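Local structure of 4-amino-4-deoxy-L-arabinose transferase or related glycosyltransferases of PMT family (Cupriavidus metallidurans, 5EZM) at residues G283-V292 with F335-P346; H499-A507 with R520-F528. The protein probably transfers the aminoarabinose sugar from a polyprenyl-phosphate carrier to lipid A in the bacterial membrane. All blocks are in the same frame, centred on the assembly; numbering follows the deposited sequence.

The two contacts belong to different parts of the enzyme. Contact 1 (283-292 with 335-346) lies in the transmembrane region, among bound MPG lipids, and ties the start of helix 288-295 to the loop that leaves helix 323-339. It flanks the zinc site: the side chain of L345 is about 7 Å from that of the zinc ligand H270, and the side chain of F338 is about 9 Å from the bound phosphocholine. Contact 2 (499-507 with 520-528) is in the C-terminal domain, with the M503 side chain about 13 Å from the zinc. The centres of contact 1 and contact 2 are 35 Å apart, and the nearest atoms of contacts 1 and 2 are about 16 Å apart, without touching.

Contact 1 of 2, residues G283-V292 with F335-P346; sequences GSVFYFLPLV and FVFFSISRSKLP. With MPG ([(Z)-octadec-9-enyl] (2R)-2,3-bis(oxidanyl)propanoate), chain B; MPG ([(Z)-octadec-9-enyl] (2R)-2,3-bis(oxidanyl)propanoate), chain Q; MPG ([(Z)-octadec-9-enyl] (2R)-2,3-bis(oxidanyl)propanoate), chain C; MPG ([(Z)-octadec-9-enyl] (2R)-2,3-bis(oxidanyl)propanoate), chain Z.
K344 lies over one face of the Y287 ring, with CB 4.0 Å from the ring centroid, a CH-pi contact in which the lysine chain runs antiparallel to the tyrosine side chain. The edge of this ring meets the backbone where L345 joins P346, and Y287 OH reaches P346 CD at 3.2 Å. F288 has CD2 of Y287 above the centre of one face, while its rim faces backbone oxygens: L345 O lies in the ring plane beside CE1, and F338 O is near the plane at CE2. The F335 ring presents its edge to F288 O, and S339 OG stands over one face, displaced toward the rim. With its CG anti to the backbone N (chi1 -180°), F335 swings its ring across to the CB of F288, 3.5 Å from F335 CE1.

Beyond the Y287 face the K344 chain stays extended until a bend at chi4 (64°) delivers NZ to two carbonyls, G283 O at 2.8 Å and S341 O at 2.7 Å. A methionine at this position removes the ammonium group, and the one direct hydrogen bond between the segments would probably be lost, leaving G283 O and S341 O without this donor. A water lies between V285 O, F288 N and S339 OG, though at distances too short to be certain. S339 OG donates to F335 O, 2.8 Å away, one helical turn back.

Bound MPG chains run against Y287 and P290. Helices 288-292 and 335-339 themselves remain apart, their axes 11.3 Å from each other at 139°, so side chains and loop fill the space between; F338 carries the packing on to V209 and L213 of helix 209-224.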
loop_
_atom_site.group_PDB
_atom_site.type_symbol
_atom_site.label_atom_id
_atom_site.label_comp_id
_atom_site.label_asym_id
_atom_site.label_seq_id
_atom_site.Cartn_x
_atom_site.Cartn_y
_atom_site.Cartn_z
ATOM N N GLY A 283 9.205 11.872 14.252
ATOM C CA GLY A 283 8.752 10.592 14.776
ATOM C C GLY A 283 9.861 9.913 15.555
ATOM O O GLY A 283 11.020 9.926 15.134
ATOM N N SER A 284 9.501 9.323 16.692
ATOM C CA SER A 284 10.484 8.691 17.557
ATOM C C SER A 284 11.090 7.463 16.877
ATOM O O SER A 284 10.590 6.958 15.869
ATOM C CB SER A 284 9.853 8.289 18.887
ATOM O OG SER A 284 9.000 7.170 18.723
ATOM N N VAL A 285 12.189 6.976 17.458
ATOM C CA VAL A 285 12.859 5.802 16.913
ATOM C C VAL A 285 12.025 4.543 17.118
ATOM O O VAL A 285 12.242 3.542 16.429
ATOM C CB VAL A 285 14.263 5.655 17.535
ATOM C CG1 VAL A 285 14.172 5.173 18.980
ATOM C CG2 VAL A 285 15.138 4.729 16.697
ATOM N N PHE A 286 11.061 4.572 18.039
ATOM C CA PHE A 286 10.169 3.446 18.278
ATOM C C PHE A 286 8.913 3.499 17.408
ATOM O O PHE A 286 7.934 2.801 17.700
ATOM C CB PHE A 286 9.778 3.391 19.756
ATOM C CG PHE A 286 10.911 3.684 20.693
ATOM C CD1 PHE A 286 11.847 2.711 20.994
ATOM C CD2 PHE A 286 11.036 4.934 21.278
ATOM C CE1 PHE A 286 12.890 2.980 21.858
ATOM C CE2 PHE A 286 12.075 5.210 22.142
ATOM C CZ PHE A 286 13.004 4.232 22.433
ATOM N N TYR A 287 8.931 4.303 16.340
ATOM C CA TYR A 287 7.725 4.542 15.552
ATOM C C TYR A 287 7.172 3.250 14.959
ATOM O O TYR A 287 5.961 3.005 15.012
ATOM C CB TYR A 287 8.030 5.561 14.454
ATOM C CG TYR A 287 6.894 5.824 13.493
ATOM C CD1 TYR A 287 5.872 6.702 13.819
ATOM C CD2 TYR A 287 6.858 5.207 12.248
ATOM C CE1 TYR A 287 4.837 6.950 12.943
ATOM C CE2 TYR A 287 5.826 5.448 11.362
ATOM C CZ TYR A 287 4.817 6.320 11.714
ATOM O OH TYR A 287 3.786 6.563 10.833
ATOM N N PHE A 288 8.039 2.411 14.400
ATOM C CA PHE A 288 7.615 1.203 13.705
ATOM C C PHE A 288 7.462 -0.000 14.627
ATOM O O PHE A 288 7.233 -1.111 14.136
ATOM C CB PHE A 288 8.602 0.866 12.585
ATOM C CG PHE A 288 8.616 1.866 11.472
ATOM C CD1 PHE A 288 7.603 1.881 10.527
ATOM C CD2 PHE A 288 9.642 2.787 11.363
ATOM C CE1 PHE A 288 7.611 2.798 9.495
ATOM C CE2 PHE A 288 9.656 3.710 10.333
ATOM C CZ PHE A 288 8.639 3.715 9.397
ATOM N N LEU A 289 7.584 0.188 15.950
ATOM C CA LEU A 289 7.458 -0.952 16.860
ATOM C C LEU A 289 6.006 -1.396 17.009
ATOM O O LEU A 289 5.708 -2.579 16.758
ATOM C CB LEU A 289 8.121 -0.625 18.201
ATOM C CG LEU A 289 8.253 -1.767 19.205
ATOM C CD1 LEU A 289 8.873 -2.988 18.544
ATOM C CD2 LEU A 289 9.077 -1.321 20.404
ATOM N N PRO A 290 5.055 -0.529 17.387
ATOM C CA PRO A 290 3.652 -0.962 17.359
ATOM C C PRO A 290 3.154 -1.261 15.962
ATOM O O PRO A 290 2.192 -2.022 15.817
ATOM C CB PRO A 290 2.902 0.223 17.980
ATOM C CG PRO A 290 3.755 1.387 17.680
ATOM C CD PRO A 290 5.165 0.884 17.797
ATOM N N LEU A 291 3.777 -0.690 14.928
ATOM C CA LEU A 291 3.384 -1.015 13.561
ATOM C C LEU A 291 3.771 -2.443 13.205
ATOM O O LEU A 291 2.976 -3.180 12.614
ATOM C CB LEU A 291 4.013 -0.029 12.579
ATOM C CG LEU A 291 3.332 1.333 12.479
ATOM C CD1 LEU A 291 4.188 2.282 11.666
ATOM C CD2 LEU A 291 1.962 1.185 11.853
ATOM N N VAL A 292 4.992 -2.855 13.551
ATOM C CA VAL A 292 5.410 -4.214 13.228
ATOM C C VAL A 292 4.669 -5.217 14.104
ATOM O O VAL A 292 4.296 -6.303 13.641
ATOM C CB VAL A 292 6.943 -4.362 13.340
ATOM C CG1 VAL A 292 7.418 -4.278 14.784
ATOM C CG2 VAL A 292 7.402 -5.672 12.706
ATOM N N PHE A 335 14.076 -2.738 9.212
ATOM C CA PHE A 335 13.369 -2.130 10.335
ATOM C C PHE A 335 14.196 -1.021 10.973
ATOM O O PHE A 335 13.698 0.089 11.188
ATOM C CB PHE A 335 13.012 -3.195 11.371
ATOM C CG PHE A 335 12.277 -2.656 12.567
ATOM C CD1 PHE A 335 10.897 -2.548 12.556
ATOM C CD2 PHE A 335 12.965 -2.264 13.704
ATOM C CE1 PHE A 335 10.217 -2.051 13.656
ATOM C CE2 PHE A 335 12.292 -1.767 14.804
ATOM C CZ PHE A 335 10.918 -1.659 14.783
ATOM N N VAL A 336 15.463 -1.302 11.289
ATOM C CA VAL A 336 16.279 -0.276 11.929
ATOM C C VAL A 336 16.627 0.830 10.943
ATOM O O VAL A 336 16.878 1.971 11.349
ATOM C CB VAL A 336 17.546 -0.887 12.559
ATOM C CG1 VAL A 336 17.175 -2.012 13.505
ATOM C CG2 VAL A 336 18.510 -1.362 11.487
ATOM N N PHE A 337 16.645 0.526 9.642
ATOM C CA PHE A 337 16.905 1.570 8.657
ATOM C C PHE A 337 15.788 2.602 8.657
ATOM O O PHE A 337 16.044 3.810 8.744
ATOM C CB PHE A 337 17.071 0.968 7.262
ATOM C CG PHE A 337 17.087 1.998 6.165
ATOM C CD1 PHE A 337 18.235 2.726 5.897
ATOM C CD2 PHE A 337 15.951 2.249 5.410
ATOM C CE1 PHE A 337 18.253 3.678 4.893
ATOM C CE2 PHE A 337 15.962 3.200 4.405
ATOM C CZ PHE A 337 17.114 3.915 4.146
ATOM N N PHE A 338 14.537 2.148 8.557
ATOM C CA PHE A 338 13.437 3.102 8.579
ATOM C C PHE A 338 13.190 3.666 9.971
ATOM O O PHE A 338 12.609 4.748 10.091
ATOM C CB PHE A 338 12.169 2.454 8.027
ATOM C CG PHE A 338 12.223 2.205 6.551
ATOM C CD1 PHE A 338 12.355 3.264 5.667
ATOM C CD2 PHE A 338 12.145 0.922 6.043
ATOM C CE1 PHE A 338 12.411 3.049 4.304
ATOM C CE2 PHE A 338 12.198 0.699 4.681
ATOM C CZ PHE A 338 12.331 1.765 3.810
ATOM N N SER A 339 13.637 2.972 11.020
ATOM C CA SER A 339 13.430 3.455 12.378
ATOM C C SER A 339 14.360 4.606 12.735
ATOM O O SER A 339 14.046 5.378 13.647
ATOM C CB SER A 339 13.608 2.313 13.377
ATOM O OG SER A 339 12.521 1.407 13.300
ATOM N N ILE A 340 15.496 4.739 12.043
ATOM C CA ILE A 340 16.415 5.850 12.271
ATOM C C ILE A 340 16.319 6.913 11.190
ATOM O O ILE A 340 17.111 7.864 11.197
ATOM C CB ILE A 340 17.871 5.360 12.394
ATOM C CG1 ILE A 340 18.356 4.796 11.057
ATOM C CG2 ILE A 340 17.992 4.318 13.499
ATOM C CD1 ILE A 340 19.741 4.184 11.119
ATOM N N SER A 341 15.383 6.779 10.256
ATOM C CA SER A 341 15.198 7.772 9.209
ATOM C C SER A 341 14.365 8.939 9.726
ATOM O O SER A 341 13.550 8.792 10.640
ATOM C CB SER A 341 14.520 7.143 7.990
ATOM O OG SER A 341 14.187 8.123 7.021
ATOM N N ARG A 342 14.576 10.112 9.123
ATOM C CA ARG A 342 13.842 11.304 9.540
ATOM C C ARG A 342 12.365 11.185 9.185
ATOM O O ARG A 342 11.494 11.267 10.058
ATOM C CB ARG A 342 14.455 12.551 8.900
ATOM N N SER A 343 12.066 10.990 7.903
ATOM C CA SER A 343 10.692 10.809 7.457
ATOM C C SER A 343 10.242 9.378 7.728
ATOM O O SER A 343 10.908 8.421 7.320
ATOM C CB SER A 343 10.578 11.136 5.967
ATOM O OG SER A 343 9.264 10.909 5.486
ATOM N N LYS A 344 9.112 9.231 8.422
ATOM C CA LYS A 344 8.574 7.921 8.773
ATOM C C LYS A 344 7.100 7.861 8.403
ATOM O O LYS A 344 6.304 8.681 8.872
ATOM C CB LYS A 344 8.752 7.622 10.264
ATOM C CG LYS A 344 10.193 7.586 10.731
ATOM C CD LYS A 344 10.285 7.050 12.144
ATOM C CE LYS A 344 11.670 7.250 12.719
ATOM N NZ LYS A 344 11.986 8.699 12.847
ATOM N N LEU A 345 6.745 6.896 7.564
ATOM C CA LEU A 345 5.373 6.543 7.241
ATOM C C LEU A 345 5.206 5.044 7.434
ATOM O O LEU A 345 6.153 4.280 7.216
ATOM C CB LEU A 345 5.009 6.925 5.798
ATOM C CG LEU A 345 4.727 8.394 5.459
ATOM C CD1 LEU A 345 5.981 9.254 5.556
ATOM C CD2 LEU A 345 4.131 8.496 4.064
ATOM N N PRO A 346 4.018 4.593 7.850
ATOM C CA PRO A 346 3.862 3.165 8.188
ATOM C C PRO A 346 4.220 2.219 7.054
ATOM O O PRO A 346 4.953 1.245 7.275
ATOM C CB PRO A 346 2.380 3.060 8.582
ATOM C CG PRO A 346 1.730 4.286 8.020
ATOM C CD PRO A 346 2.775 5.353 8.060
HETATM C C2 MPG B . 5.871 3.063 22.275
HETATM C C3 MPG B . 6.336 3.607 20.929
HETATM C C4 MPG B . 5.620 4.893 20.549
HETATM C C5 MPG B . 5.886 5.310 19.092
HETATM C C6 MPG B . 5.692 6.821 18.888
HETATM C C7 MPG B . 5.968 7.265 17.440
HETATM C C8 MPG B . 6.171 8.796 17.324
HETATM C C1 MPG B . 6.483 1.693 22.591
HETATM C C2 MPG Q . -0.590 -2.934 18.404
HETATM C C3 MPG Q . -1.529 -1.839 17.918
HETATM C C4 MPG Q . -0.920 -1.012 16.795
HETATM C C5 MPG Q . -1.131 0.499 16.993
HETATM C C6 MPG Q . -0.387 1.331 15.936
HETATM C C7 MPG Q . 0.088 2.691 16.484
HETATM C C8 MPG Q . 1.110 3.367 15.540
HETATM C C9 MPG Q . 2.017 4.390 16.269
HETATM C C10 MPG Q . 3.082 5.003 15.319
HETATM C C1 MPG Q . -1.244 -3.846 19.443
HETATM C C2 MPG C . 20.170 11.547 11.555
HETATM C C3 MPG C . 20.091 10.326 10.647
HETATM C C4 MPG C . 19.499 10.681 9.292
HETATM C C5 MPG C . 18.983 9.462 8.510
HETATM C C6 MPG C . 17.976 9.888 7.430
HETATM C C7 MPG C . 17.926 8.923 6.231
HETATM C C8 MPG C . 17.208 9.576 5.027
HETATM C C9 MPG C . 17.604 8.949 3.670
HETATM C C10 MPG C . 17.753 10.034 2.569
HETATM C C11 MPG C . 16.461 10.198 1.743
HETATM C C12 MPG C . 16.737 10.204 0.203
HETATM C C1 MPG C . 21.149 11.354 12.715
HETATM C C2 MPG Z . 22.111 -2.070 11.449
HETATM C C3 MPG Z . 21.680 -3.496 11.130
HETATM C C4 MPG Z . 21.738 -4.400 12.354
HETATM C C5 MPG Z . 21.573 -5.886 11.991
HETATM C C6 MPG Z . 21.611 -6.819 13.214
HETATM C C7 MPG Z . 21.517 -8.300 12.798
HETATM C C8 MPG Z . 21.629 -9.282 13.989
HETATM C C9 MPG Z . 21.911 -10.732 13.519
HETATM C C10 MPG Z . 21.956 -11.751 14.692
HETATM C C11 MPG Z . 22.612 -13.091 14.290
HETATM C C12 MPG Z . 22.125 -14.290 15.177
HETATM C C1 MPG Z . 22.030 -1.145 10.232
HETATM O O HOH W 1 10.544 2.289 15.068
#

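Contact 2 of 2, residues H499-A507 with R520-F528; sequences HPLMMVGQA and RVVPDVDSF
V504 and V522 form a single bridge between backbones that run the same way, both bonds falling on V522: its N donates to M503 O at 3.1 Å, and its O accepts from G505 N, also at 3.1 Å. The two valines stand next to each other with the same heading, V504 CG2 3.7 Å from V522 CG2. A chi1 of 173° turns V504 CG1 away from its own backbone N and onto F528, where it meets CB at 3.5 Å, the two side chains lying roughly perpendicular. On the neighbouring residues, M503 CB touches V521 CG2 at 4.0 Å.

Around this shell, D524 occupies the N-cap position of helix 525-534, and its OD1 accepts from S527 OG at 2.7 Å, a side-chain bond within the first turn of the helix that carries F528. The F528 ring meets Y484 edge-to-face. V504 is itself backbone-bonded to G485 and Q487; strand 502-504 is the outermost strand on that side of the five-stranded sheet, and V522 adds a single bridge beyond it.

Backbone bonds and hydrocarbon surfaces do the joining here, with no salt bridge between the two segments, so the fit rests on backbone alignment and side-chain shape.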
loop_
_atom_site.group_PDB
_atom_site.type_symbol
_atom_site.label_atom_id
_atom_site.label_comp_id
_atom_site.label_asym_id
_atom_site.label_seq_id
_atom_site.Cartn_x
_atom_site.Cartn_y
_atom_site.Cartn_z
ATOM N N HIS A 499 -12.239 14.424 -13.736
ATOM C CA HIS A 499 -11.998 15.828 -14.048
ATOM C C HIS A 499 -10.905 16.398 -13.148
ATOM O O HIS A 499 -11.042 16.379 -11.919
ATOM C CB HIS A 499 -13.294 16.622 -13.892
ATOM C CG HIS A 499 -13.236 18.002 -14.467
ATOM N ND1 HIS A 499 -12.474 19.006 -13.913
ATOM C CD2 HIS A 499 -13.859 18.550 -15.539
ATOM C CE1 HIS A 499 -12.622 20.110 -14.623
ATOM N NE2 HIS A 499 -13.459 19.861 -15.615
ATOM N N PRO A 500 -9.819 16.916 -13.714
ATOM C CA PRO A 500 -8.706 17.393 -12.889
ATOM C C PRO A 500 -9.012 18.725 -12.225
ATOM O O PRO A 500 -9.830 19.519 -12.694
ATOM C CB PRO A 500 -7.553 17.547 -13.893
ATOM C CG PRO A 500 -8.018 16.869 -15.148
ATOM C CD PRO A 500 -9.504 16.986 -15.147
ATOM N N LEU A 501 -8.318 18.963 -11.115
ATOM C CA LEU A 501 -8.395 20.241 -10.425
ATOM C C LEU A 501 -7.436 21.242 -11.051
ATOM O O LEU A 501 -6.327 20.888 -11.461
ATOM C CB LEU A 501 -8.049 20.076 -8.943
ATOM C CG LEU A 501 -9.022 19.357 -8.014
ATOM C CD1 LEU A 501 -8.419 19.266 -6.626
ATOM C CD2 LEU A 501 -10.349 20.091 -7.972
ATOM N N MET A 502 -7.862 22.499 -11.120
ATOM C CA MET A 502 -6.960 23.601 -11.433
ATOM C C MET A 502 -6.537 24.233 -10.115
ATOM O O MET A 502 -7.323 24.943 -9.478
ATOM C CB MET A 502 -7.608 24.628 -12.355
ATOM C CG MET A 502 -6.705 25.816 -12.625
ATOM S SD MET A 502 -7.227 26.782 -14.046
ATOM C CE MET A 502 -7.130 25.530 -15.327
ATOM N N MET A 503 -5.298 23.969 -9.707
ATOM C CA MET A 503 -4.842 24.354 -8.379
ATOM C C MET A 503 -4.798 25.870 -8.234
ATOM O O MET A 503 -4.306 26.581 -9.118
ATOM C CB MET A 503 -3.470 23.749 -8.097
ATOM C CG MET A 503 -3.495 22.239 -7.949
ATOM S SD MET A 503 -4.705 21.698 -6.722
ATOM C CE MET A 503 -4.054 22.438 -5.229
ATOM N N VAL A 504 -5.315 26.358 -7.109
ATOM C CA VAL A 504 -5.359 27.780 -6.785
ATOM C C VAL A 504 -4.622 27.981 -5.470
ATOM O O VAL A 504 -4.970 27.360 -4.458
ATOM C CB VAL A 504 -6.801 28.299 -6.687
ATOM C CG1 VAL A 504 -6.813 29.726 -6.176
ATOM C CG2 VAL A 504 -7.496 28.196 -8.035
ATOM N N GLY A 505 -3.614 28.849 -5.482
ATOM C CA GLY A 505 -2.845 29.115 -4.282
ATOM C C GLY A 505 -1.904 27.987 -3.916
ATOM O O GLY A 505 -1.291 27.377 -4.795
ATOM N N GLN A 506 -1.784 27.697 -2.619
ATOM C CA GLN A 506 -0.865 26.666 -2.148
ATOM C C GLN A 506 -1.237 25.307 -2.726
ATOM O O GLN A 506 -2.286 24.745 -2.392
ATOM C CB GLN A 506 -0.853 26.616 -0.621
ATOM C CG GLN A 506 -0.459 27.926 0.057
ATOM C CD GLN A 506 1.040 28.168 0.072
ATOM O OE1 GLN A 506 1.765 27.738 -0.824
ATOM N NE2 GLN A 506 1.514 28.858 1.104
ATOM N N ALA A 507 -0.380 24.776 -3.592
ATOM C CA ALA A 507 -0.642 23.528 -4.291
ATOM C C ALA A 507 -0.165 22.302 -3.524
ATOM O O ALA A 507 -0.298 21.182 -4.034
ATOM C CB ALA A 507 0.012 23.554 -5.676
ATOM N N ARG A 520 -0.922 26.817 -16.109
ATOM C CA ARG A 520 -1.950 25.827 -15.821
ATOM C C ARG A 520 -2.514 25.970 -14.414
ATOM O O ARG A 520 -3.256 25.091 -13.959
ATOM C CB ARG A 520 -1.387 24.417 -16.014
ATOM C CG ARG A 520 -0.517 24.258 -17.249
ATOM C CD ARG A 520 0.189 22.911 -17.254
ATOM N NE ARG A 520 -0.733 21.801 -17.470
ATOM C CZ ARG A 520 -0.847 21.140 -18.618
ATOM N NH1 ARG A 520 -0.088 21.473 -19.653
ATOM N NH2 ARG A 520 -1.713 20.141 -18.729
ATOM N N VAL A 521 -2.191 27.058 -13.721
ATOM C CA VAL A 521 -2.467 27.188 -12.294
ATOM C C VAL A 521 -2.686 28.661 -11.968
ATOM O O VAL A 521 -2.054 29.541 -12.559
ATOM C CB VAL A 521 -1.313 26.567 -11.469
ATOM C CG1 VAL A 521 -1.151 27.248 -10.123
ATOM C CG2 VAL A 521 -1.543 25.076 -11.282
ATOM N N VAL A 522 -3.605 28.929 -11.047
ATOM C CA VAL A 522 -3.797 30.266 -10.496
ATOM C C VAL A 522 -2.812 30.433 -9.340
ATOM O O VAL A 522 -2.855 29.636 -8.390
ATOM C CB VAL A 522 -5.239 30.484 -10.024
ATOM C CG1 VAL A 522 -5.496 31.961 -9.763
ATOM C CG2 VAL A 522 -6.222 29.935 -11.048
ATOM N N PRO A 523 -1.925 31.433 -9.377
ATOM C CA PRO A 523 -0.870 31.501 -8.352
ATOM C C PRO A 523 -1.397 31.745 -6.953
ATOM O O PRO A 523 -0.951 31.086 -6.007
ATOM C CB PRO A 523 0.013 32.664 -8.831
ATOM C CG PRO A 523 -0.372 32.905 -10.254
ATOM C CD PRO A 523 -1.810 32.523 -10.356
ATOM N N ASP A 524 -2.330 32.679 -6.792
ATOM C CA ASP A 524 -2.835 33.053 -5.481
ATOM C C ASP A 524 -4.338 33.264 -5.567
ATOM O O ASP A 524 -4.899 33.446 -6.649
ATOM C CB ASP A 524 -2.146 34.319 -4.958
ATOM C CG ASP A 524 -2.227 35.470 -5.941
ATOM O OD1 ASP A 524 -2.370 35.211 -7.155
ATOM O OD2 ASP A 524 -2.145 36.636 -5.503
ATOM N N VAL A 525 -4.985 33.243 -4.401
ATOM C CA VAL A 525 -6.437 33.395 -4.350
ATOM C C VAL A 525 -6.855 34.767 -4.865
ATOM O O VAL A 525 -7.942 34.920 -5.438
ATOM C CB VAL A 525 -6.945 33.145 -2.914
ATOM C CG1 VAL A 525 -8.466 33.171 -2.865
ATOM C CG2 VAL A 525 -6.413 31.820 -2.385
ATOM N N ASP A 526 -6.003 35.778 -4.693
ATOM C CA ASP A 526 -6.367 37.126 -5.118
ATOM C C ASP A 526 -6.553 37.203 -6.630
ATOM O O ASP A 526 -7.437 37.917 -7.117
ATOM C CB ASP A 526 -5.314 38.123 -4.637
ATOM C CG ASP A 526 -5.378 38.355 -3.135
ATOM O OD1 ASP A 526 -6.488 38.597 -2.616
ATOM O OD2 ASP A 526 -4.323 38.285 -2.471
ATOM N N SER A 527 -5.737 36.472 -7.392
ATOM C CA SER A 527 -5.987 36.358 -8.826
ATOM C C SER A 527 -7.206 35.490 -9.103
ATOM O O SER A 527 -7.929 35.716 -10.086
ATOM C CB SER A 527 -4.760 35.785 -9.532
ATOM O OG SER A 527 -3.601 36.536 -9.225
ATOM N N PHE A 528 -7.451 34.499 -8.246
ATOM C CA PHE A 528 -8.618 33.646 -8.417
ATOM C C PHE A 528 -9.911 34.433 -8.274
ATOM O O PHE A 528 -10.934 34.042 -8.844
ATOM C CB PHE A 528 -8.582 32.495 -7.415
ATOM C CG PHE A 528 -9.897 31.792 -7.257
ATOM C CD1 PHE A 528 -10.357 30.926 -8.235
ATOM C CD2 PHE A 528 -10.680 32.005 -6.133
ATOM C CE1 PHE A 528 -11.574 30.281 -8.096
ATOM C CE2 PHE A 528 -11.897 31.360 -5.985
ATOM C CZ PHE A 528 -12.344 30.497 -6.966
#